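Local coordinates for protein Tube (PDB 1D2Z), which recruits the kinase Pelle to the plasma membrane through its death domain and so relays the Toll receptor signal that sets embryonic dorsoventral polarity in Drosophila, at residues B[76-81]-B[85-90]; B[93-98]-B[107-112]; B[113-116]-B[122-125]. All coordinates share one frame; numbering follows the deposited sequence.

Overall arrangement
The death domain of Tube illustrates how a helical bundle is held together by successive helix pairs along the chain. Contact 1 joins helices 68-80 and 87-96 at the surface, with its centre about 17 Å from the centre of the chain. Contact 2 takes the far end of helix 87-96 into the interior against helix 107-116, and contact 3 pairs that helix with helix 120-130. The centres of contacts 2 and 3 lie about 12 Å apart, and they touch: W95 CH2 is 4.0 Å from L113 CD1. Contacts 1 and 3 do not meet. The Pelle death domain reaches contact 3 alone, at D124.

Contact 1. Residues B[76-81]-B[85-90]; sequences EAANRL and QSKSQM
A surface contact between two consecutive helices of the death-domain bundle, A77, A78, N79 and L81 against Q85, K87 and M90, brings the end of helix 68-80 beside the start of helix 87-96. A short loop, three residues of it between the segments, joins the two. A78 is the buried residue at the middle of the contact. Its methyl CB points at the second helix and meets the K87 shaft at CG, 3.6 Å away, while the M90 sulphur SD approaches the same methyl to 3.9 Å. M90 is extended through chi2 and bends only at chi3 (45°), which turns CE aside to rest on A77 CB at 3.6 Å. One thioether thus spans two successive alanines.

K87 runs fully extended beyond CG, laying its methylenes over A78 and carrying the ammonium on to the polar groups beyond it. There NZ makes a salt bridge with D75 and a weak, long hydrogen bond to N79 OD1, so the carboxylate is probably its principal partner. Just before K87, S86 is the N-cap of helix 87-96: its OG accepts from Q89 N at 3.1 Å and also bonds D27 of helix 16-27, tying the helix start to a third helix.

Beside the turn, L81 and Q85 pack by their aliphatic parts. At Q85 a first torsion of -164° swings CG to the far side from N, and the bend at chi2 then brings the middle of the chain against the leucine; L81 CD1 touches both Q85 CG and Q85 CD at 3.6 Å.

Contact 2. Residues B[93-98]-B[107-112]; sequences DEWKTS and VGVLLQ
W95 reaches from helix 87-96 to V109 and L110 on helix 107-116, and the apolar contact between these segments rests on that one indole. Its six-membered part leads. CZ3 lies 3.9 Å from L110 CD1, a methyl set at the ring edge and in the ring plane, while CZ2 has a looser approach to V109 CG1 at 4.4 Å. With chi1 at -171°, CG of W95 stands opposite the backbone N, and the indole extends from its own helix toward the other. All three residues are buried. This is interior packing of the six-helix death-domain fold: V126 of helix 120-130 also touches L110, and V45 and C48 of helix 45-49 touch V109, so the two aliphatic residues face different neighbouring helices.

Hydrogen bonds work within each segment, and none crosses between the two. W95 O receives S98 N at 3.0 Å, closing the helix end; S98 OG lies 2.5 Å from W95 O, unusually short and possibly imprecise. G108 O has two donors, Q112 N and Q112 NE2, arriving from opposite faces of its plane. The NE2 bond is straight at the N-H (169°), though from well above the carbonyl plane, and C48 O and L54 N also hold the amide.

Charge pairing is local too: K96 NZ meets D93 OD1 at 2.9 Å from above the carboxylate plane.

Contact 3. Residues B[113-116]-B[122-125]; sequences LLVQ and AADF
L114 meets A122 and A123 through CB and both branch methyls. At the root, its CB lies 3.9 Å from A123 CB, each directed at the opposing helix. The branch then divides. CD1 presses on the backbone, 3.8 Å from both A122 C and A123 N, so that it covers the peptide link between the two alanines; CD2 turns to the methyl A122 CB at 3.9 Å, which CD1 approaches almost as closely. A first torsion of -69° sets CG anti to the carbonyl carbon, and from there the two methyls fork over A122.

V115 comes to A123 from beside the leucine. Its CG2 sits 4.1 Å from A123 CB, so that methyl is met both by the root of L114 and by one arm of V115. The small alanines let the backbones come close, with L114 CA only 5.5 Å from A123 CA. No hydrogen bond crosses here, and the grip is wholly apolar.

Further helices join in: A122 also touches L22 and L26 of helix 16-27, and L35 of helix 31-38 reaches L114. D124 takes no part in the packing; its OD2 forms a salt bridge with R138 and accepts a hydrogen bond from N74 of the Pelle chain. A buried leucine, flanked by a partly exposed valine and set against two buried alanines of the next helix, is part of the hydrophobic core of the six-helix death-domain bundle, here next in sequence to D124, which bonds to Pelle.

Contact 1. Residues B[76-81]-B[85-90]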
ATOM      1  N   GLU B  76       1.147 -11.361  18.615  1.00 57.50           N
ATOM      2  CA  GLU B  76       1.529 -11.782  19.963  1.00 58.84           C
ATOM      3  C   GLU B  76       3.035 -11.722  20.194  1.00 58.58           C
ATOM      4  O   GLU B  76       3.507 -10.978  21.057  1.00 57.58           O
ATOM      5  CB  GLU B  76       1.042 -13.209  20.228  1.00 60.92           C
ATOM      6  CG  GLU B  76       1.495 -13.783  21.570  1.00 64.56           C
ATOM      7  CD  GLU B  76       1.397 -15.296  21.625  1.00 67.22           C
ATOM      8  OE1 GLU B  76       2.262 -15.971  21.025  1.00 67.95           O
ATOM      9  OE2 GLU B  76       0.457 -15.811  22.267  1.00 68.98           O
ATOM     10  N   ALA B  77       3.779 -12.507  19.417  1.00 57.70           N
ATOM     11  CA  ALA B  77       5.230 -12.571  19.535  1.00 58.25           C
ATOM     12  C   ALA B  77       5.901 -11.211  19.407  1.00 57.18           C
ATOM     13  O   ALA B  77       6.791 -10.877  20.192  1.00 57.66           O
ATOM     14  CB  ALA B  77       5.801 -13.541  18.509  1.00 58.64           C
ATOM     15  N   ALA B  78       5.456 -10.420  18.435  1.00 56.70           N
ATOM     16  CA  ALA B  78       6.029  -9.100  18.208  1.00 57.08           C
ATOM     17  C   ALA B  78       5.710  -8.119  19.329  1.00 56.74           C
ATOM     18  O   ALA B  78       6.524  -7.251  19.648  1.00 56.41           O
ATOM     19  CB  ALA B  78       5.566  -8.545  16.872  1.00 57.24           C
ATOM     20  N   ASN B  79       4.529  -8.256  19.926  1.00 57.12           N
ATOM     21  CA  ASN B  79       4.124  -7.372  21.013  1.00 59.52           C
ATOM     22  C   ASN B  79       5.019  -7.518  22.247  1.00 60.34           C
ATOM     23  O   ASN B  79       5.160  -6.578  23.031  1.00 60.83           O
ATOM     24  CB  ASN B  79       2.650  -7.587  21.372  1.00 59.57           C
ATOM     25  CG  ASN B  79       1.704  -6.955  20.358  1.00 60.60           C
ATOM     26  OD1 ASN B  79       2.035  -5.955  19.717  1.00 58.45           O
ATOM     27  ND2 ASN B  79       0.517  -7.536  20.213  1.00 61.21           N
ATOM     28  N   ARG B  80       5.636  -8.689  22.398  1.00 61.08           N
ATOM     29  CA  ARG B  80       6.542  -8.960  23.517  1.00 62.41           C
ATOM     30  C   ARG B  80       7.874  -8.239  23.288  1.00 62.41           C
ATOM     31  O   ARG B  80       8.592  -7.913  24.238  1.00 62.29           O
ATOM     32  CB  ARG B  80       6.799 -10.463  23.643  1.00 63.50           C
ATOM     33  CG  ARG B  80       5.578 -11.298  23.994  1.00 67.65           C
ATOM     34  CD  ARG B  80       5.916 -12.777  23.928  1.00 71.27           C
ATOM     35  NE  ARG B  80       4.865 -13.624  24.488  1.00 76.17           N
ATOM     36  CZ  ARG B  80       4.881 -14.954  24.459  1.00 78.04           C
ATOM     37  NH1 ARG B  80       5.894 -15.601  23.892  1.00 78.08           N
ATOM     38  NH2 ARG B  80       3.886 -15.642  25.006  1.00 78.08           N
ATOM     39  N   LEU B  81       8.197  -8.010  22.018  1.00 61.12           N
ATOM     40  CA  LEU B  81       9.428  -7.335  21.620  1.00 61.22           C
ATOM     41  C   LEU B  81       9.215  -5.817  21.558  1.00 61.09           C
ATOM     42  O   LEU B  81       8.080  -5.345  21.643  1.00 60.22           O
ATOM     43  CB  LEU B  81       9.881  -7.883  20.260  1.00 60.97           C
ATOM     44  CG  LEU B  81      10.154  -9.393  20.252  1.00 63.09           C
ATOM     45  CD1 LEU B  81      10.376  -9.901  18.835  1.00 62.76           C
ATOM     46  CD2 LEU B  81      11.352  -9.702  21.136  1.00 62.08           C
ATOM     47  N   GLN B  85       9.668  -3.434  16.362  1.00 52.25           N
ATOM     48  CA  GLN B  85       9.790  -4.771  15.774  1.00 49.23           C
ATOM     49  C   GLN B  85       8.848  -4.927  14.580  1.00 46.57           C
ATOM     50  O   GLN B  85       7.640  -4.732  14.704  1.00 46.11           O
ATOM     51  CB  GLN B  85       9.483  -5.852  16.813  1.00 47.10           C
ATOM     52  CG  GLN B  85       9.943  -7.254  16.413  1.00 45.67           C
ATOM     53  CD  GLN B  85      11.458  -7.415  16.441  1.00 47.89           C
ATOM     54  OE1 GLN B  85      12.037  -8.110  15.602  1.00 50.08           O
ATOM     55  NE2 GLN B  85      12.106  -6.783  17.414  1.00 43.47           N
ATOM     56  N   SER B  86       9.412  -5.304  13.435  1.00 43.44           N
ATOM     57  CA  SER B  86       8.641  -5.482  12.208  1.00 39.03           C
ATOM     58  C   SER B  86       7.794  -6.756  12.155  1.00 37.37           C
ATOM     59  O   SER B  86       8.322  -7.859  12.034  1.00 33.54           O
ATOM     60  CB  SER B  86       9.572  -5.437  10.993  1.00 41.26           C
ATOM     61  OG  SER B  86       8.876  -5.790   9.804  1.00 37.54           O
ATOM     62  N   LYS B  87       6.476  -6.591  12.214  1.00 34.88           N
ATOM     63  CA  LYS B  87       5.566  -7.733  12.148  1.00 35.53           C
ATOM     64  C   LYS B  87       5.533  -8.348  10.744  1.00 34.88           C
ATOM     65  O   LYS B  87       5.343  -9.557  10.599  1.00 32.99           O
ATOM     66  CB  LYS B  87       4.161  -7.322  12.595  1.00 37.63           C
ATOM     67  CG  LYS B  87       4.086  -6.911  14.069  1.00 40.86           C
ATOM     68  CD  LYS B  87       2.672  -6.518  14.490  1.00 41.67           C
ATOM     69  CE  LYS B  87       2.608  -6.239  15.988  1.00 44.69           C
ATOM     70  NZ  LYS B  87       1.239  -5.871  16.454  1.00 45.19           N
ATOM     71  N   SER B  88       5.731  -7.513   9.719  1.00 33.50           N
ATOM     72  CA  SER B  88       5.749  -7.971   8.326  1.00 34.87           C
ATOM     73  C   SER B  88       6.937  -8.898   8.110  1.00 32.94           C
ATOM     74  O   SER B  88       6.843  -9.876   7.376  1.00 33.92           O
ATOM     75  CB  SER B  88       5.858  -6.789   7.355  1.00 34.32           C
ATOM     76  OG  SER B  88       4.715  -5.948   7.408  1.00 36.63           O
ATOM     77  N   GLN B  89       8.064  -8.558   8.731  1.00 33.88           N
ATOM     78  CA  GLN B  89       9.281  -9.359   8.628  1.00 35.00           C
ATOM     79  C   GLN B  89       9.008 -10.755   9.189  1.00 36.54           C
ATOM     80  O   GLN B  89       9.345 -11.765   8.566  1.00 34.92           O
ATOM     81  CB  GLN B  89      10.410  -8.681   9.404  1.00 37.42           C
ATOM     82  CG  GLN B  89      11.752  -9.391   9.360  1.00 38.48           C
ATOM     83  CD  GLN B  89      12.864  -8.534   9.933  1.00 40.40           C
ATOM     84  OE1 GLN B  89      13.822  -8.195   9.236  1.00 42.17           O
ATOM     85  NE2 GLN B  89      12.737  -8.167  11.204  1.00 38.85           N
ATOM     86  N   MET B  90       8.358 -10.807  10.351  1.00 35.95           N
ATOM     87  CA  MET B  90       8.024 -12.085  10.970  1.00 38.14           C
ATOM     88  C   MET B  90       7.036 -12.854  10.104  1.00 37.21           C
ATOM     89  O   MET B  90       7.138 -14.072   9.973  1.00 37.29           O
ATOM     90  CB  MET B  90       7.451 -11.881  12.372  1.00 39.00           C
ATOM     91  CG  MET B  90       8.480 -11.417  13.389  1.00 43.22           C
ATOM     92  SD  MET B  90       7.768 -11.137  15.021  1.00 45.26           S
ATOM     93  CE  MET B  90       6.767 -12.571  15.179  1.00 42.62           C
TER

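Contact 2. Residues B[93-98]-B[107-112]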
ATOM      1  N   ASP B  93       9.012 -14.273   7.174  1.00 36.89           N
ATOM      2  CA  ASP B  93       9.913 -15.338   7.635  1.00 38.40           C
ATOM      3  C   ASP B  93       9.152 -16.659   7.744  1.00 38.93           C
ATOM      4  O   ASP B  93       9.672 -17.721   7.406  1.00 39.00           O
ATOM      5  CB  ASP B  93      10.524 -15.004   9.004  1.00 37.41           C
ATOM      6  CG  ASP B  93      11.578 -13.920   8.935  1.00 37.94           C
ATOM      7  OD1 ASP B  93      12.190 -13.719   7.866  1.00 41.18           O
ATOM      8  OD2 ASP B  93      11.807 -13.267   9.971  1.00 39.75           O
ATOM      9  N   GLU B  94       7.916 -16.576   8.222  1.00 38.60           N
ATOM     10  CA  GLU B  94       7.065 -17.746   8.367  1.00 41.63           C
ATOM     11  C   GLU B  94       6.577 -18.241   7.002  1.00 41.63           C
ATOM     12  O   GLU B  94       6.620 -19.435   6.715  1.00 42.90           O
ATOM     13  CB  GLU B  94       5.864 -17.401   9.258  1.00 43.78           C
ATOM     14  CG  GLU B  94       4.864 -18.535   9.468  1.00 50.65           C
ATOM     15  CD  GLU B  94       5.416 -19.672  10.316  1.00 55.16           C
ATOM     16  OE1 GLU B  94       6.101 -19.398  11.329  1.00 57.12           O
ATOM     17  OE2 GLU B  94       5.151 -20.843   9.973  1.00 58.17           O
ATOM     18  N   TRP B  95       6.140 -17.311   6.155  1.00 41.65           N
ATOM     19  CA  TRP B  95       5.618 -17.648   4.831  1.00 39.66           C
ATOM     20  C   TRP B  95       6.663 -18.190   3.851  1.00 38.52           C
ATOM     21  O   TRP B  95       6.423 -19.196   3.190  1.00 37.35           O
ATOM     22  CB  TRP B  95       4.903 -16.432   4.225  1.00 36.40           C
ATOM     23  CG  TRP B  95       4.140 -16.717   2.951  1.00 34.00           C
ATOM     24  CD1 TRP B  95       3.552 -17.898   2.590  1.00 34.47           C
ATOM     25  CD2 TRP B  95       3.913 -15.806   1.865  1.00 33.39           C
ATOM     26  NE1 TRP B  95       2.981 -17.780   1.340  1.00 35.30           N
ATOM     27  CE2 TRP B  95       3.187 -16.507   0.874  1.00 33.48           C
ATOM     28  CE3 TRP B  95       4.255 -14.464   1.631  1.00 32.00           C
ATOM     29  CZ2 TRP B  95       2.800 -15.913  -0.336  1.00 35.88           C
ATOM     30  CZ3 TRP B  95       3.872 -13.874   0.429  1.00 33.59           C
ATOM     31  CH2 TRP B  95       3.151 -14.601  -0.541  1.00 36.96           C
ATOM     32  N   LYS B  96       7.822 -17.536   3.783  1.00 40.26           N
ATOM     33  CA  LYS B  96       8.900 -17.922   2.865  1.00 41.44           C
ATOM     34  C   LYS B  96       9.395 -19.365   2.989  1.00 43.61           C
ATOM     35  O   LYS B  96       9.849 -19.953   2.005  1.00 44.27           O
ATOM     36  CB  LYS B  96      10.089 -16.968   3.014  1.00 41.12           C
ATOM     37  CG  LYS B  96      10.889 -17.181   4.295  1.00 42.25           C
ATOM     38  CD  LYS B  96      11.960 -16.139   4.491  1.00 39.99           C
ATOM     39  CE  LYS B  96      12.790 -16.467   5.723  1.00 38.46           C
ATOM     40  NZ  LYS B  96      13.722 -15.366   6.054  1.00 38.79           N
ATOM     41  N   THR B  97       9.322 -19.923   4.193  1.00 44.05           N
ATOM     42  CA  THR B  97       9.777 -21.291   4.438  1.00 46.21           C
ATOM     43  C   THR B  97       8.622 -22.282   4.442  1.00 47.44           C
ATOM     44  O   THR B  97       8.834 -23.488   4.574  1.00 46.27           O
ATOM     45  CB  THR B  97      10.503 -21.414   5.805  1.00 44.50           C
ATOM     46  OG1 THR B  97       9.570 -21.178   6.866  1.00 44.71           O
ATOM     47  CG2 THR B  97      11.642 -20.410   5.908  1.00 44.57           C
ATOM     48  N   SER B  98       7.402 -21.769   4.312  1.00 51.01           N
ATOM     49  CA  SER B  98       6.213 -22.614   4.327  1.00 54.28           C
ATOM     50  C   SER B  98       6.072 -23.479   3.079  1.00 57.88           C
ATOM     51  O   SER B  98       6.718 -23.235   2.057  1.00 57.38           O
ATOM     52  CB  SER B  98       4.952 -21.767   4.521  1.00 54.93           C
ATOM     53  OG  SER B  98       4.669 -20.984   3.377  1.00 54.45           O
ATOM     54  N   VAL B 107       8.443 -14.359  -5.830  1.00 33.89           N
ATOM     55  CA  VAL B 107       8.273 -12.931  -6.070  1.00 33.54           C
ATOM     56  C   VAL B 107       7.060 -12.649  -6.968  1.00 34.28           C
ATOM     57  O   VAL B 107       6.369 -11.642  -6.785  1.00 33.18           O
ATOM     58  CB  VAL B 107       9.537 -12.320  -6.733  1.00 36.43           C
ATOM     59  CG1 VAL B 107       9.284 -10.871  -7.141  1.00 35.08           C
ATOM     60  CG2 VAL B 107      10.727 -12.390  -5.776  1.00 37.78           C
ATOM     61  N   GLY B 108       6.826 -13.532  -7.939  1.00 31.78           N
ATOM     62  CA  GLY B 108       5.710 -13.377  -8.863  1.00 31.38           C
ATOM     63  C   GLY B 108       4.376 -13.582  -8.169  1.00 32.48           C
ATOM     64  O   GLY B 108       3.414 -12.870  -8.446  1.00 30.31           O
ATOM     65  N   VAL B 109       4.318 -14.572  -7.278  1.00 32.31           N
ATOM     66  CA  VAL B 109       3.110 -14.851  -6.516  1.00 33.42           C
ATOM     67  C   VAL B 109       2.864 -13.703  -5.537  1.00 32.24           C
ATOM     68  O   VAL B 109       1.731 -13.263  -5.367  1.00 32.73           O
ATOM     69  CB  VAL B 109       3.214 -16.201  -5.765  1.00 34.11           C
ATOM     70  CG1 VAL B 109       2.166 -16.289  -4.667  1.00 35.30           C
ATOM     71  CG2 VAL B 109       3.026 -17.349  -6.746  1.00 37.05           C
ATOM     72  N   LEU B 110       3.935 -13.202  -4.924  1.00 32.11           N
ATOM     73  CA  LEU B 110       3.821 -12.089  -3.982  1.00 30.58           C
ATOM     74  C   LEU B 110       3.263 -10.851  -4.683  1.00 29.91           C
ATOM     75  O   LEU B 110       2.311 -10.240  -4.203  1.00 31.79           O
ATOM     76  CB  LEU B 110       5.179 -11.756  -3.362  1.00 27.04           C
ATOM     77  CG  LEU B 110       5.287 -10.405  -2.638  1.00 29.49           C
ATOM     78  CD1 LEU B 110       4.477 -10.427  -1.350  1.00 25.63           C
ATOM     79  CD2 LEU B 110       6.751 -10.087  -2.349  1.00 27.19           C
ATOM     80  N   LEU B 111       3.839 -10.511  -5.835  1.00 29.96           N
ATOM     81  CA  LEU B 111       3.407  -9.343  -6.597  1.00 30.79           C
ATOM     82  C   LEU B 111       1.917  -9.382  -6.922  1.00 29.98           C
ATOM     83  O   LEU B 111       1.206  -8.413  -6.680  1.00 31.10           O
ATOM     84  CB  LEU B 111       4.218  -9.198  -7.890  1.00 30.41           C
ATOM     85  CG  LEU B 111       3.755  -8.076  -8.832  1.00 32.27           C
ATOM     86  CD1 LEU B 111       3.857  -6.739  -8.121  1.00 31.86           C
ATOM     87  CD2 LEU B 111       4.580  -8.059 -10.120  1.00 32.48           C
ATOM     88  N   GLN B 112       1.450 -10.507  -7.449  1.00 29.92           N
ATOM     89  CA  GLN B 112       0.043 -10.648  -7.805  1.00 31.66           C
ATOM     90  C   GLN B 112      -0.885 -10.599  -6.591  1.00 30.52           C
ATOM     91  O   GLN B 112      -1.981 -10.043  -6.673  1.00 29.90           O
ATOM     92  CB  GLN B 112      -0.171 -11.912  -8.632  1.00 33.12           C
ATOM     93  CG  GLN B 112       0.412 -11.782 -10.025  1.00 34.75           C
ATOM     94  CD  GLN B 112       0.380 -13.076 -10.802  1.00 37.63           C
ATOM     95  OE1 GLN B 112      -0.543 -13.326 -11.578  1.00 40.23           O
ATOM     96  NE2 GLN B 112       1.401 -13.904 -10.612  1.00 35.51           N
TER

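Contact 3. Residues B[113-116]-B[122-125]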
ATOM      1  N   LEU B 113      -0.447 -11.159  -5.464  1.00 29.69           N
ATOM      2  CA  LEU B 113      -1.257 -11.110  -4.243  1.00 28.65           C
ATOM      3  C   LEU B 113      -1.285  -9.675  -3.700  1.00 28.40           C
ATOM      4  O   LEU B 113      -2.312  -9.222  -3.207  1.00 25.55           O
ATOM      5  CB  LEU B 113      -0.742 -12.089  -3.181  1.00 26.52           C
ATOM      6  CG  LEU B 113      -0.948 -13.582  -3.489  1.00 26.98           C
ATOM      7  CD1 LEU B 113      -0.392 -14.429  -2.362  1.00 28.60           C
ATOM      8  CD2 LEU B 113      -2.434 -13.885  -3.683  1.00 28.25           C
ATOM      9  N   LEU B 114      -0.172  -8.950  -3.832  1.00 28.15           N
ATOM     10  CA  LEU B 114      -0.113  -7.561  -3.366  1.00 28.73           C
ATOM     11  C   LEU B 114      -1.119  -6.719  -4.151  1.00 28.92           C
ATOM     12  O   LEU B 114      -1.834  -5.891  -3.581  1.00 30.44           O
ATOM     13  CB  LEU B 114       1.297  -6.986  -3.535  1.00 27.86           C
ATOM     14  CG  LEU B 114       2.400  -7.560  -2.639  1.00 25.67           C
ATOM     15  CD1 LEU B 114       3.754  -7.001  -3.074  1.00 26.55           C
ATOM     16  CD2 LEU B 114       2.121  -7.212  -1.185  1.00 23.47           C
ATOM     17  N   VAL B 115      -1.200  -6.980  -5.453  1.00 27.99           N
ATOM     18  CA  VAL B 115      -2.120  -6.274  -6.341  1.00 30.75           C
ATOM     19  C   VAL B 115      -3.574  -6.594  -5.974  1.00 30.67           C
ATOM     20  O   VAL B 115      -4.409  -5.697  -5.912  1.00 29.20           O
ATOM     21  CB  VAL B 115      -1.849  -6.645  -7.824  1.00 33.13           C
ATOM     22  CG1 VAL B 115      -2.917  -6.035  -8.749  1.00 32.87           C
ATOM     23  CG2 VAL B 115      -0.455  -6.163  -8.231  1.00 32.69           C
ATOM     24  N   GLN B 116      -3.860  -7.870  -5.710  1.00 30.68           N
ATOM     25  CA  GLN B 116      -5.205  -8.310  -5.327  1.00 30.85           C
ATOM     26  C   GLN B 116      -5.694  -7.599  -4.058  1.00 29.78           C
ATOM     27  O   GLN B 116      -6.879  -7.284  -3.932  1.00 30.64           O
ATOM     28  CB  GLN B 116      -5.227  -9.832  -5.112  1.00 31.90           C
ATOM     29  CG  GLN B 116      -6.532 -10.376  -4.504  1.00 31.53           C
ATOM     30  CD  GLN B 116      -7.735 -10.204  -5.417  1.00 31.16           C
ATOM     31  OE1 GLN B 116      -7.611 -10.211  -6.650  1.00 31.68           O
ATOM     32  NE2 GLN B 116      -8.914 -10.069  -4.818  1.00 34.07           N
ATOM     33  N   ALA B 122       3.661  -1.508  -1.839  1.00 31.46           N
ATOM     34  CA  ALA B 122       4.476  -2.714  -1.789  1.00 30.45           C
ATOM     35  C   ALA B 122       4.611  -3.302  -3.186  1.00 31.30           C
ATOM     36  O   ALA B 122       5.708  -3.696  -3.599  1.00 30.19           O
ATOM     37  CB  ALA B 122       3.856  -3.737  -0.835  1.00 27.67           C
ATOM     38  N   ALA B 123       3.496  -3.349  -3.915  1.00 30.63           N
ATOM     39  CA  ALA B 123       3.485  -3.891  -5.269  1.00 29.56           C
ATOM     40  C   ALA B 123       4.409  -3.113  -6.213  1.00 31.53           C
ATOM     41  O   ALA B 123       5.134  -3.721  -6.999  1.00 27.80           O
ATOM     42  CB  ALA B 123       2.058  -3.921  -5.822  1.00 30.44           C
ATOM     43  N   ASP B 124       4.368  -1.780  -6.144  1.00 29.81           N
ATOM     44  CA  ASP B 124       5.214  -0.923  -6.990  1.00 33.16           C
ATOM     45  C   ASP B 124       6.688  -1.161  -6.670  1.00 31.99           C
ATOM     46  O   ASP B 124       7.542  -1.166  -7.563  1.00 32.16           O
ATOM     47  CB  ASP B 124       4.888   0.568  -6.784  1.00 30.99           C
ATOM     48  CG  ASP B 124       3.504   0.952  -7.293  1.00 35.36           C
ATOM     49  OD1 ASP B 124       2.849   0.127  -7.969  1.00 35.88           O
ATOM     50  OD2 ASP B 124       3.060   2.080  -7.004  1.00 33.98           O
ATOM     51  N   PHE B 125       6.973  -1.347  -5.385  1.00 33.72           N
ATOM     52  CA  PHE B 125       8.331  -1.601  -4.921  1.00 34.10           C
ATOM     53  C   PHE B 125       8.834  -2.936  -5.471  1.00 33.22           C
ATOM     54  O   PHE B 125       9.955  -3.024  -5.966  1.00 32.19           O
ATOM     55  CB  PHE B 125       8.380  -1.619  -3.392  1.00 34.79           C
ATOM     56  CG  PHE B 125       9.721  -2.025  -2.836  1.00 35.85           C
ATOM     57  CD1 PHE B 125      10.796  -1.139  -2.858  1.00 38.87           C
ATOM     58  CD2 PHE B 125       9.912  -3.298  -2.311  1.00 36.09           C
ATOM     59  CE1 PHE B 125      12.047  -1.519  -2.364  1.00 39.81           C
ATOM     60  CE2 PHE B 125      11.155  -3.686  -1.814  1.00 38.44           C
ATOM     61  CZ  PHE B 125      12.225  -2.795  -1.842  1.00 37.25           C
TER